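Local coordinates for uncharacterized protein (Anabaena variabilis, PDB 3OT2) that is of unknown function but probably acts as a nuclease, belonging to the Uma2 (DUF820) family of putative restriction endonucleases in the PD-(D/E)XK clan, at residues T21-E26 with K35-G40; P80-F85 with W108-L113; E161-V166 with S178-F183; S55-Q60 with P169-E174. All coordinates share one frame; numbering follows the deposited sequence.

Contact 1 (T21-E26 with K35-G40)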
loop_
_atom_site.group_PDB
_atom_site.type_symbol
_atom_site.label_atom_id
_atom_site.label_comp_id
_atom_site.label_asym_id
_atom_site.label_seq_id
_atom_site.Cartn_x
_atom_site.Cartn_y
_atom_site.Cartn_z
ATOM N N THR A 21 6.827 24.192 10.334
ATOM C CA THR A 21 6.475 23.582 11.627
ATOM C C THR A 21 7.427 22.420 11.935
ATOM O O THR A 21 8.142 21.964 11.037
ATOM C CB THR A 21 4.996 23.103 11.626
ATOM O OG1 THR A 21 4.811 22.079 10.643
ATOM C CG2 THR A 21 4.002 24.225 11.393
ATOM N N GLU A 22 7.457 21.954 13.201
ATOM C CA GLU A 22 8.265 20.795 13.602
ATOM C C GLU A 22 7.371 19.813 14.351
ATOM O O GLU A 22 6.937 20.128 15.466
ATOM C CB GLU A 22 9.499 21.161 14.436
ATOM C CG GLU A 22 10.769 20.437 13.993
ATOM C CD GLU A 22 10.812 18.924 14.152
ATOM O OE1 GLU A 22 10.636 18.436 15.294
ATOM O OE2 GLU A 22 11.068 18.228 13.141
ATOM N N PRO A 23 7.004 18.658 13.727
ATOM C CA PRO A 23 7.416 18.158 12.398
ATOM C C PRO A 23 6.813 18.984 11.258
ATOM O O PRO A 23 5.836 19.708 11.470
ATOM C CB PRO A 23 6.895 16.708 12.387
ATOM C CG PRO A 23 6.590 16.383 13.811
ATOM C CD PRO A 23 6.131 17.680 14.393
ATOM N N ALA A 24 7.412 18.888 10.050
ATOM C CA ALA A 24 6.963 19.647 8.883
ATOM C C ALA A 24 5.506 19.338 8.490
ATOM O O ALA A 24 4.976 18.266 8.796
ATOM C CB ALA A 24 7.885 19.382 7.713
ATOM N N SER A 25 4.859 20.319 7.859
ATOM C CA SER A 25 3.491 20.201 7.382
ATOM C C SER A 25 3.466 19.954 5.880
ATOM O O SER A 25 4.218 20.572 5.114
ATOM C CB SER A 25 2.683 21.445 7.725
ATOM O OG SER A 25 2.553 21.560 9.131
ATOM N N GLU A 26 2.588 19.050 5.472
ATOM C CA GLU A 26 2.374 18.727 4.078
ATOM C C GLU A 26 1.028 19.256 3.647
ATOM O O GLU A 26 0.117 19.388 4.474
ATOM C CB GLU A 26 2.461 17.214 3.835
ATOM C CG GLU A 26 3.820 16.624 4.160
ATOM C CD GLU A 26 3.992 15.163 3.786
ATOM O OE1 GLU A 26 3.207 14.328 4.280
ATOM O OE2 GLU A 26 4.944 14.837 3.045
ATOM N N LYS A 35 3.538 16.026 9.628
ATOM C CA LYS A 35 4.274 14.756 9.605
ATOM C C LYS A 35 4.370 14.156 11.025
ATOM O O LYS A 35 4.194 14.900 11.986
ATOM C CB LYS A 35 5.693 14.965 9.022
ATOM C CG LYS A 35 5.744 15.007 7.505
ATOM C CD LYS A 35 7.189 15.059 6.995
ATOM C CE LYS A 35 7.933 13.752 7.215
ATOM N NZ LYS A 35 9.201 13.703 6.453
ATOM N N PRO A 36 4.638 12.832 11.200
ATOM C CA PRO A 36 4.726 12.296 12.570
ATOM C C PRO A 36 5.971 12.788 13.306
ATOM O O PRO A 36 6.941 13.250 12.695
ATOM C CB PRO A 36 4.755 10.767 12.366
ATOM C CG PRO A 36 5.116 10.550 11.007
ATOM C CD PRO A 36 4.832 11.762 10.195
HETATM N N MSE A 37 5.926 12.711 14.634
HETATM C CA MSE A 37 7.037 13.106 15.490
HETATM C C MSE A 37 8.222 12.152 15.252
HETATM O O MSE A 37 7.990 10.964 14.986
HETATM C CB MSE A 37 6.587 13.086 16.964
HETATM C CG MSE A 37 5.571 14.176 17.299
HETATM SE SE MSE A 37 6.454 15.914 17.451
HETATM C CE MSE A 37 7.457 15.578 19.070
ATOM N N PRO A 38 9.488 12.646 15.271
ATOM C CA PRO A 38 10.630 11.729 15.119
ATOM C C PRO A 38 10.630 10.626 16.192
ATOM O O PRO A 38 10.219 10.856 17.321
ATOM C CB PRO A 38 11.848 12.652 15.283
ATOM C CG PRO A 38 11.329 14.018 14.948
ATOM C CD PRO A 38 9.952 14.022 15.537
ATOM N N GLN A 39 11.032 9.425 15.805
ATOM C CA GLN A 39 11.088 8.241 16.660
ATOM C C GLN A 39 12.462 7.613 16.431
ATOM O O GLN A 39 13.011 7.778 15.347
ATOM C CB GLN A 39 9.910 7.292 16.289
ATOM C CG GLN A 39 9.880 5.926 16.989
ATOM C CD GLN A 39 9.818 4.724 16.049
ATOM O OE1 GLN A 39 10.169 4.798 14.850
ATOM N NE2 GLN A 39 9.377 3.573 16.592
ATOM N N GLY A 40 13.009 6.944 17.442
ATOM C CA GLY A 40 14.328 6.315 17.371
ATOM C C GLY A 40 14.540 5.425 16.162
ATOM O O GLY A 40 15.466 5.663 15.389
#

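Contact 2 (P80-F85 with W108-L113)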
loop_
_atom_site.group_PDB
_atom_site.type_symbol
_atom_site.label_atom_id
_atom_site.label_comp_id
_atom_site.label_asym_id
_atom_site.label_seq_id
_atom_site.Cartn_x
_atom_site.Cartn_y
_atom_site.Cartn_z
ATOM N N PRO A 80 9.086 14.287 1.715
ATOM C CA PRO A 80 9.449 12.871 1.845
ATOM C C PRO A 80 10.545 12.707 2.893
ATOM O O PRO A 80 11.365 13.617 3.046
ATOM C CB PRO A 80 9.964 12.508 0.441
ATOM C CG PRO A 80 9.305 13.467 -0.458
ATOM C CD PRO A 80 9.286 14.755 0.328
ATOM N N ASP A 81 10.569 11.567 3.609
ATOM C CA ASP A 81 11.628 11.326 4.586
ATOM C C ASP A 81 13.011 11.497 3.902
ATOM O O ASP A 81 13.910 12.145 4.460
ATOM C CB ASP A 81 11.480 9.927 5.216
ATOM C CG ASP A 81 10.336 9.791 6.207
ATOM O OD1 ASP A 81 9.874 10.838 6.747
ATOM O OD2 ASP A 81 9.925 8.643 6.476
ATOM N N ILE A 82 13.160 10.928 2.682
ATOM C CA ILE A 82 14.381 11.042 1.853
ATOM C C ILE A 82 13.952 11.273 0.421
ATOM O O ILE A 82 13.113 10.546 -0.090
ATOM C CB ILE A 82 15.331 9.825 1.955
ATOM C CG1 ILE A 82 15.699 9.507 3.421
ATOM C CG2 ILE A 82 16.599 10.002 1.078
ATOM C CD1 ILE A 82 16.119 8.098 3.632
ATOM N N SER A 83 14.539 12.291 -0.217
ATOM C CA SER A 83 14.353 12.615 -1.628
ATOM C C SER A 83 15.686 12.492 -2.335
ATOM O O SER A 83 16.676 13.061 -1.876
ATOM C CB SER A 83 13.836 14.046 -1.761
ATOM O OG SER A 83 12.460 14.032 -1.462
ATOM N N VAL A 84 15.720 11.767 -3.445
ATOM C CA VAL A 84 16.955 11.589 -4.212
ATOM C C VAL A 84 16.744 12.199 -5.602
ATOM O O VAL A 84 15.766 11.886 -6.288
ATOM C CB VAL A 84 17.445 10.108 -4.278
ATOM C CG1 VAL A 84 18.870 10.033 -4.816
ATOM C CG2 VAL A 84 17.371 9.424 -2.908
ATOM N N PHE A 85 17.646 13.111 -5.990
ATOM C CA PHE A 85 17.573 13.780 -7.303
ATOM C C PHE A 85 18.829 13.536 -8.084
ATOM O O PHE A 85 19.910 13.713 -7.529
ATOM C CB PHE A 85 17.414 15.313 -7.119
ATOM C CG PHE A 85 16.067 15.765 -6.615
ATOM C CD1 PHE A 85 15.797 15.810 -5.258
ATOM C CD2 PHE A 85 15.078 16.177 -7.501
ATOM C CE1 PHE A 85 14.552 16.225 -4.795
ATOM C CE2 PHE A 85 13.839 16.617 -7.033
ATOM C CZ PHE A 85 13.585 16.636 -5.685
ATOM N N TRP A 108 13.821 9.587 -6.898
ATOM C CA TRP A 108 13.632 8.449 -6.016
ATOM C C TRP A 108 13.152 8.959 -4.654
ATOM O O TRP A 108 13.831 9.780 -4.025
ATOM C CB TRP A 108 14.958 7.662 -5.925
ATOM C CG TRP A 108 14.990 6.445 -5.035
ATOM C CD1 TRP A 108 13.929 5.707 -4.576
ATOM C CD2 TRP A 108 16.177 5.757 -4.611
ATOM N NE1 TRP A 108 14.389 4.642 -3.827
ATOM C CE2 TRP A 108 15.768 4.638 -3.857
ATOM C CE3 TRP A 108 17.565 5.999 -4.776
ATOM C CZ2 TRP A 108 16.695 3.760 -3.266
ATOM C CZ3 TRP A 108 18.478 5.117 -4.201
ATOM C CH2 TRP A 108 18.044 4.030 -3.442
ATOM N N THR A 109 11.948 8.522 -4.237
ATOM C CA THR A 109 11.390 8.935 -2.950
ATOM C C THR A 109 11.444 7.754 -1.985
ATOM O O THR A 109 11.114 6.636 -2.361
ATOM C CB THR A 109 9.969 9.551 -3.077
ATOM O OG1 THR A 109 9.545 9.982 -1.784
ATOM C CG2 THR A 109 8.907 8.563 -3.594
ATOM N N ILE A 110 11.872 8.003 -0.748
ATOM C CA ILE A 110 11.923 6.955 0.273
ATOM C C ILE A 110 11.141 7.427 1.486
ATOM O O ILE A 110 11.418 8.493 2.024
ATOM C CB ILE A 110 13.369 6.540 0.641
ATOM C CG1 ILE A 110 14.136 6.027 -0.604
ATOM C CG2 ILE A 110 13.369 5.505 1.772
ATOM C CD1 ILE A 110 15.580 6.129 -0.495
ATOM N N GLU A 111 10.138 6.628 1.884
ATOM C CA GLU A 111 9.299 6.887 3.039
ATOM C C GLU A 111 9.488 5.773 4.025
ATOM O O GLU A 111 9.501 4.603 3.644
ATOM C CB GLU A 111 7.819 7.014 2.641
ATOM C CG GLU A 111 7.549 8.150 1.660
ATOM C CD GLU A 111 7.510 9.555 2.246
ATOM O OE1 GLU A 111 7.979 9.769 3.390
ATOM O OE2 GLU A 111 7.026 10.457 1.537
ATOM N N ILE A 112 9.658 6.126 5.280
ATOM C CA ILE A 112 9.849 5.126 6.326
ATOM C C ILE A 112 8.719 5.269 7.320
ATOM O O ILE A 112 8.525 6.352 7.874
ATOM C CB ILE A 112 11.248 5.267 6.996
ATOM C CG1 ILE A 112 12.378 5.200 5.947
ATOM C CG2 ILE A 112 11.460 4.203 8.078
ATOM C CD1 ILE A 112 13.519 6.194 6.248
ATOM N N LEU A 113 7.971 4.178 7.542
ATOM C CA LEU A 113 6.881 4.191 8.518
ATOM C C LEU A 113 7.389 4.317 9.937
ATOM O O LEU A 113 8.490 3.873 10.269
ATOM C CB LEU A 113 6.015 2.925 8.411
ATOM C CG LEU A 113 5.285 2.694 7.082
ATOM C CD1 LEU A 113 4.506 1.405 7.158
ATOM C CD2 LEU A 113 4.366 3.885 6.738
HETATM O O HOH W 1 7.086 8.406 5.987
#

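Contact 3 (E161-V166 with S178-F183)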
loop_
_atom_site.group_PDB
_atom_site.type_symbol
_atom_site.label_atom_id
_atom_site.label_comp_id
_atom_site.label_asym_id
_atom_site.label_seq_id
_atom_site.Cartn_x
_atom_site.Cartn_y
_atom_site.Cartn_z
ATOM N N GLU A 161 12.459 -11.022 2.168
ATOM C CA GLU A 161 13.376 -12.142 2.436
ATOM C C GLU A 161 14.696 -11.534 2.882
ATOM O O GLU A 161 15.162 -10.600 2.227
ATOM C CB GLU A 161 13.557 -13.042 1.197
ATOM C CG GLU A 161 12.367 -13.949 0.915
ATOM C CD GLU A 161 12.109 -15.038 1.944
ATOM O OE1 GLU A 161 12.920 -15.990 2.029
ATOM O OE2 GLU A 161 11.086 -14.939 2.662
ATOM N N PRO A 162 15.308 -12.001 3.991
ATOM C CA PRO A 162 16.540 -11.351 4.482
ATOM C C PRO A 162 17.653 -11.203 3.455
ATOM O O PRO A 162 18.285 -10.163 3.443
ATOM C CB PRO A 162 16.989 -12.267 5.630
ATOM C CG PRO A 162 15.710 -12.870 6.128
ATOM C CD PRO A 162 14.872 -13.083 4.902
ATOM N N ASP A 163 17.880 -12.206 2.598
ATOM C CA ASP A 163 18.963 -12.148 1.614
ATOM C C ASP A 163 18.575 -11.409 0.319
ATOM O O ASP A 163 19.445 -11.169 -0.507
ATOM C CB ASP A 163 19.480 -13.560 1.282
ATOM C CG ASP A 163 19.989 -14.344 2.493
ATOM O OD1 ASP A 163 20.719 -13.744 3.334
ATOM O OD2 ASP A 163 19.668 -15.558 2.597
ATOM N N ALA A 164 17.303 -11.025 0.150
ATOM C CA ALA A 164 16.878 -10.354 -1.075
ATOM C C ALA A 164 17.421 -8.936 -1.171
ATOM O O ALA A 164 17.407 -8.194 -0.185
ATOM C CB ALA A 164 15.370 -10.329 -1.155
ATOM N N LEU A 165 17.912 -8.564 -2.357
ATOM C CA LEU A 165 18.381 -7.200 -2.625
ATOM C C LEU A 165 17.206 -6.338 -2.979
ATOM O O LEU A 165 16.347 -6.758 -3.754
ATOM C CB LEU A 165 19.395 -7.157 -3.762
ATOM C CG LEU A 165 20.755 -7.793 -3.535
ATOM C CD1 LEU A 165 21.609 -7.571 -4.755
ATOM C CD2 LEU A 165 21.463 -7.202 -2.317
ATOM N N VAL A 166 17.147 -5.133 -2.428
ATOM C CA VAL A 166 16.032 -4.235 -2.721
ATOM C C VAL A 166 16.380 -3.505 -4.018
ATOM O O VAL A 166 17.469 -2.951 -4.101
ATOM C CB VAL A 166 15.719 -3.268 -1.555
ATOM C CG1 VAL A 166 14.381 -2.563 -1.767
ATOM C CG2 VAL A 166 15.719 -4.005 -0.217
ATOM N N SER A 178 20.643 -5.421 0.849
ATOM C CA SER A 178 19.744 -6.516 1.187
ATOM C C SER A 178 18.761 -6.063 2.257
ATOM O O SER A 178 19.024 -5.078 2.952
ATOM C CB SER A 178 20.524 -7.733 1.675
ATOM O OG SER A 178 21.152 -7.467 2.919
ATOM N N ILE A 179 17.661 -6.807 2.423
ATOM C CA ILE A 179 16.660 -6.577 3.478
ATOM C C ILE A 179 17.363 -6.680 4.851
ATOM O O ILE A 179 17.210 -5.784 5.691
ATOM C CB ILE A 179 15.481 -7.592 3.316
ATOM C CG1 ILE A 179 14.579 -7.209 2.106
ATOM C CG2 ILE A 179 14.636 -7.798 4.607
ATOM C CD1 ILE A 179 13.714 -5.869 2.284
ATOM N N LYS A 180 18.190 -7.727 5.039
ATOM C CA LYS A 180 18.913 -7.972 6.292
ATOM C C LYS A 180 19.837 -6.774 6.630
ATOM O O LYS A 180 19.845 -6.336 7.782
ATOM C CB LYS A 180 19.657 -9.312 6.215
ATOM C CG LYS A 180 21.114 -9.361 6.673
ATOM C CD LYS A 180 21.550 -10.779 7.030
ATOM C CE LYS A 180 21.671 -11.712 5.845
ATOM N NZ LYS A 180 23.020 -11.676 5.191
ATOM N N ASP A 181 20.524 -6.197 5.623
ATOM C CA ASP A 181 21.406 -5.044 5.815
ATOM C C ASP A 181 20.617 -3.814 6.228
ATOM O O ASP A 181 21.037 -3.101 7.140
ATOM C CB ASP A 181 22.221 -4.720 4.541
ATOM C CG ASP A 181 23.361 -5.681 4.223
ATOM O OD1 ASP A 181 23.798 -6.412 5.137
ATOM O OD2 ASP A 181 23.811 -5.700 3.051
ATOM N N LEU A 182 19.485 -3.559 5.554
ATOM C CA LEU A 182 18.649 -2.410 5.847
ATOM C C LEU A 182 18.165 -2.424 7.300
ATOM O O LEU A 182 18.339 -1.439 8.009
ATOM C CB LEU A 182 17.427 -2.402 4.906
ATOM C CG LEU A 182 16.826 -1.051 4.495
ATOM C CD1 LEU A 182 15.727 -1.267 3.477
ATOM C CD2 LEU A 182 16.260 -0.291 5.663
ATOM N N PHE A 183 17.532 -3.516 7.732
ATOM C CA PHE A 183 16.938 -3.576 9.063
ATOM C C PHE A 183 17.984 -3.854 10.172
ATOM O O PHE A 183 17.685 -3.630 11.343
ATOM C CB PHE A 183 15.728 -4.533 9.086
ATOM C CG PHE A 183 14.677 -4.015 8.113
ATOM C CD1 PHE A 183 13.960 -2.856 8.390
ATOM C CD2 PHE A 183 14.478 -4.627 6.876
ATOM C CE1 PHE A 183 13.056 -2.324 7.453
ATOM C CE2 PHE A 183 13.574 -4.091 5.939
ATOM C CZ PHE A 183 12.875 -2.940 6.232
#

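Contact 4 (S55-Q60 with P169-E174)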
loop_
_atom_site.group_PDB
_atom_site.type_symbol
_atom_site.label_atom_id
_atom_site.label_comp_id
_atom_site.label_asym_id
_atom_site.label_seq_id
_atom_site.Cartn_x
_atom_site.Cartn_y
_atom_site.Cartn_z
ATOM N N SER A 55 26.937 7.845 -0.317
ATOM C CA SER A 55 28.273 7.252 -0.480
ATOM C C SER A 55 28.425 6.651 -1.892
ATOM O O SER A 55 29.512 6.677 -2.444
ATOM C CB SER A 55 28.538 6.191 0.591
ATOM O OG SER A 55 27.800 5.013 0.313
ATOM N N VAL A 56 27.310 6.194 -2.482
ATOM C CA VAL A 56 27.236 5.590 -3.819
ATOM C C VAL A 56 27.043 6.654 -4.925
ATOM O O VAL A 56 27.725 6.570 -5.952
ATOM C CB VAL A 56 26.115 4.498 -3.865
ATOM C CG1 VAL A 56 25.889 3.971 -5.296
ATOM C CG2 VAL A 56 26.452 3.338 -2.932
ATOM N N VAL A 57 26.155 7.640 -4.743
ATOM C CA VAL A 57 25.860 8.578 -5.844
ATOM C C VAL A 57 26.530 9.968 -5.777
ATOM O O VAL A 57 26.638 10.609 -6.822
ATOM C CB VAL A 57 24.331 8.759 -6.049
ATOM C CG1 VAL A 57 23.685 7.450 -6.501
ATOM C CG2 VAL A 57 23.640 9.340 -4.802
ATOM N N LYS A 58 26.919 10.464 -4.592
ATOM C CA LYS A 58 27.473 11.814 -4.487
ATOM C C LYS A 58 28.927 11.946 -4.997
ATOM O O LYS A 58 29.159 12.943 -5.680
ATOM C CB LYS A 58 27.375 12.352 -3.049
ATOM C CG LYS A 58 26.824 13.765 -2.961
ATOM C CD LYS A 58 26.619 14.209 -1.513
ATOM C CE LYS A 58 27.857 14.863 -0.988
ATOM N NZ LYS A 58 27.632 15.428 0.357
ATOM N N PRO A 59 29.910 11.025 -4.732
ATOM C CA PRO A 59 31.295 11.273 -5.208
ATOM C C PRO A 59 31.441 11.585 -6.708
ATOM O O PRO A 59 32.165 12.521 -7.031
ATOM C CB PRO A 59 32.029 9.976 -4.870
ATOM C CG PRO A 59 31.280 9.414 -3.699
ATOM C CD PRO A 59 29.843 9.785 -3.923
ATOM N N GLN A 60 30.755 10.857 -7.600
ATOM C CA GLN A 60 30.871 11.098 -9.041
ATOM C C GLN A 60 29.772 12.019 -9.565
ATOM O O GLN A 60 29.537 12.082 -10.775
ATOM C CB GLN A 60 30.876 9.794 -9.821
ATOM C CG GLN A 60 32.103 8.974 -9.519
ATOM C CD GLN A 60 31.833 7.550 -9.849
ATOM O OE1 GLN A 60 32.244 7.049 -10.896
ATOM N NE2 GLN A 60 31.051 6.888 -9.003
ATOM N N PRO A 169 16.952 2.588 -8.373
ATOM C CA PRO A 169 16.923 3.142 -9.747
ATOM C C PRO A 169 18.261 2.892 -10.437
ATOM O O PRO A 169 19.274 2.701 -9.753
ATOM C CB PRO A 169 16.668 4.636 -9.533
ATOM C CG PRO A 169 16.259 4.782 -8.118
ATOM C CD PRO A 169 16.866 3.651 -7.359
ATOM N N SER A 170 18.273 2.830 -11.776
ATOM C CA SER A 170 19.501 2.483 -12.494
ATOM C C SER A 170 20.661 3.479 -12.207
ATOM O O SER A 170 21.814 3.031 -12.164
ATOM C CB SER A 170 19.249 2.327 -13.993
ATOM O OG SER A 170 18.746 3.532 -14.543
ATOM N N PHE A 171 20.378 4.771 -11.913
ATOM C CA PHE A 171 21.487 5.690 -11.595
ATOM C C PHE A 171 22.198 5.259 -10.287
ATOM O O PHE A 171 23.363 5.602 -10.103
ATOM C CB PHE A 171 21.015 7.157 -11.480
ATOM C CG PHE A 171 20.093 7.459 -10.308
ATOM C CD1 PHE A 171 20.612 7.722 -9.037
ATOM C CD2 PHE A 171 18.709 7.543 -10.490
ATOM C CE1 PHE A 171 19.764 8.045 -7.971
ATOM C CE2 PHE A 171 17.864 7.918 -9.425
ATOM C CZ PHE A 171 18.395 8.143 -8.174
ATOM N N ALA A 172 21.497 4.520 -9.387
ATOM C CA ALA A 172 22.071 4.062 -8.128
ATOM C C ALA A 172 22.385 2.543 -8.144
ATOM O O ALA A 172 22.579 1.952 -7.080
ATOM C CB ALA A 172 21.094 4.385 -6.985
ATOM N N SER A 173 22.483 1.926 -9.340
ATOM C CA SER A 173 22.677 0.472 -9.516
ATOM C C SER A 173 23.904 -0.108 -8.782
ATOM O O SER A 173 23.919 -1.314 -8.545
ATOM C CB SER A 173 22.751 0.103 -10.994
ATOM O OG SER A 173 23.945 0.595 -11.569
ATOM N N GLU A 174 24.905 0.719 -8.409
ATOM C CA GLU A 174 26.068 0.221 -7.645
ATOM C C GLU A 174 25.691 -0.087 -6.181
ATOM O O GLU A 174 26.446 -0.766 -5.488
ATOM C CB GLU A 174 27.224 1.219 -7.686
ATOM C CG GLU A 174 27.878 1.277 -9.053
ATOM C CD GLU A 174 28.420 -0.059 -9.533
ATOM O OE1 GLU A 174 29.260 -0.653 -8.823
ATOM O OE2 GLU A 174 27.923 -0.561 -10.564
#

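Contact 1 (T21-E26 with K35-G40)
Lys35 carries its NZ away from Pro23 and Ala24 into the grip of three groups, with salt bridges to Glu68 and Asp81 and a hydrogen bond to Val79 O, while its backbone stays tied to Ala24. That tie lies at the open end of the beta hairpin formed by strands 25-28 and 31-34: Lys35 N donates to Ala24 O at 2.8 Å with a nearly straight N-H...O angle of 172°, two residues further out than the backbone pairing of Glu26 with Ile33. The lysine chain begins beside its own backbone N (chi1 -81°), which lays CG obliquely against Glu26, 4.1 Å from its CD; the Glu26 carboxylate itself is bonded to Val79 N.

Pro23, preceded by a cis peptide bond, turns its ring onto the other segment. Its CB lies 3.3 Å from Lys35 O, and its CG reaches Pro36 O at the same 3.3 Å, so the ring edge rests against two successive carbonyls. Beyond them Met37, present as selenomethionine, bends at chi2 and chi3 and crosses the proline ring at about a right angle, SE 3.5 Å from Pro23 CD. Within 21-26 a hydroxyl relay fixes the turn beside the butanediol pocket, which includes Thr21 and Ser25: Ser25 OG donates to Thr21 OG1 at 2.8 Å, and Thr21 OG1 in turn donates to Pro23 O at 2.7 Å.

Contact 2 (P80-F85 with W108-L113)
Asp81 and Glu111 cross at about a right angle, their carboxylate planes 73° apart. Glu111 bends at chi2 (-78°), which brings OE1 back to Asp81 N at 3.2 Å; the N-H arrives from above the carboxylate, 54° out of its plane. In return Asp81 OD2 takes the N-H of Ile112 on its anti side at 2.8 Å, and the same oxygen accepts from His42 of helix 40-57. A water lies 2.9 Å from Asp81 OD2 and 3.1 Å from Glu111 OE1, between the two acids.

Strands 82-86 and 108-112 run antiparallel in the middle of the mixed central sheet, and Asp81, preceded by Pro80, and Glu111 are consistent with the acidic positions of a PD-(D/E)XK nuclease core. Ile82 with Ile110 and Val84 with Trp108 are hydrogen-bonded pairs, flanking the non-hydrogen-bonded pair of Ser83 with Thr109. Val84 and Trp108 lie side by side and point the same way, Val84 CG2 3.9 Å from Trp108 CE3. Ile110 CD1 sits over one face of that indole, 3.6 Å above the plane and offset toward the rim, while Trp138 meets the ring edge-to-face. On the sheet face bearing Ser83, Pro80 CB approaches Thr109 OG1 at 3.4 Å.

Contact 3 (E161-V166 with S178-F183)
Ile179 is pressed against the backbone of Glu161: its CB lies only 3.2 Å from Glu161 O, the tight part of a contact in which a type I beta turn, Glu161 to Ala164, sits at the N terminus of helix 179-183. The first N-H groups of that helix, which have no carbonyl of their own turn to bond to, are taken up by the turn. Ile179 N donates to Ala164 O at 3.0 Å, and Lys180 N donates to Pro162 O at 2.9 Å. Ala164 O also receives a CA-H...O contact from Ser178, so one oxygen serves two neighbouring residues.

Deeper in, Val166 and Ile179 cross at about a right angle, with Val166 CG2 3.7 Å from Ile179 CD1. Both side chains rest on Val147 of strand 146-150, which joins this corner to the central sheet. Not everything polar is paired here: Ser178 N is buried by the contact with no partner in the model, while CD2 of Leu165 lies beside it.

The outer side is much looser. Pro162 and Lys180 are exposed there and meet through their CB atoms, and Lys180 folds at chi3 and chi4 to bring its amine obliquely toward Asp163, making a long salt bridge of 3.6 Å between Lys180 NZ and Asp163 OD1. The helix start is held more firmly by its own N-cap: Ser178 OG, turned by a chi1 of 67° over its own backbone, accepts from Asp181 N at 3.1 Å.

Contact 4 (S55-Q60 with P169-E174)
The Phe171 ring receives Val57 at its edge: Val57 CG1 lies in the plane of the ring, 4.0 Å from CD1, so the methyl abuts the rim and the two side chains meet obliquely. The Phe171 side chain also packs on Ala63, Val84, Ile86 and Trp108 of the central strands, so the phenyl group is wedged against one end of the central sheet.

The same methyl has a second neighbour, Ala172 CB, also at 4.0 Å. Val57 can bridge the two because its CG1 stands beside the backbone N (chi1 -65°), directed at the loop. One residue earlier, Val56 puts its CG1 anti to the backbone N (chi1 173°) and against Glu174 CB at 3.9 Å. These two side chains cross at about a right angle, and the glutamate then bends at chi2 and its carboxylate leads away from the helix so that, of its side chain, it is CB that meets Val56.

In the fold, this seats the 169-174 loop, with its short 3-10 segment at Ser170 and Phe171, on the C-terminal part of helix 40-57. Within the loop, Ala172 N donates to Pro169 O at 2.9 Å and Ser173 N to Ser170 O. No hydrogen bond passes between the two segments: valine methyls, Ala172 CB, Glu174 CB and the ring rim make the join, which therefore rests on the fit and burial of apolar surface.

How the contacts relate
From the N terminus, contact 1 comes first, closing the short hairpin 25-34 before helix 40-57 begins. That helix leads into 55-60, the first half of contact 4, whose partner 169-174 arrives more than a hundred residues later; contact 2 opens and closes within that span, pairing two central strands. Contact 3 starts at 161-166, before contact 4 has closed, and ends at 178-183, so the two cross. A lysine salt bridge joins contact 1 to contact 2, while Trp108 CZ3 packs on Ala172 CB at 3.9 Å, linking contact 2 to contact 4. Contacts 1 and 4 lie on opposite sides of the chain's centre, their centres about 28 Å apart.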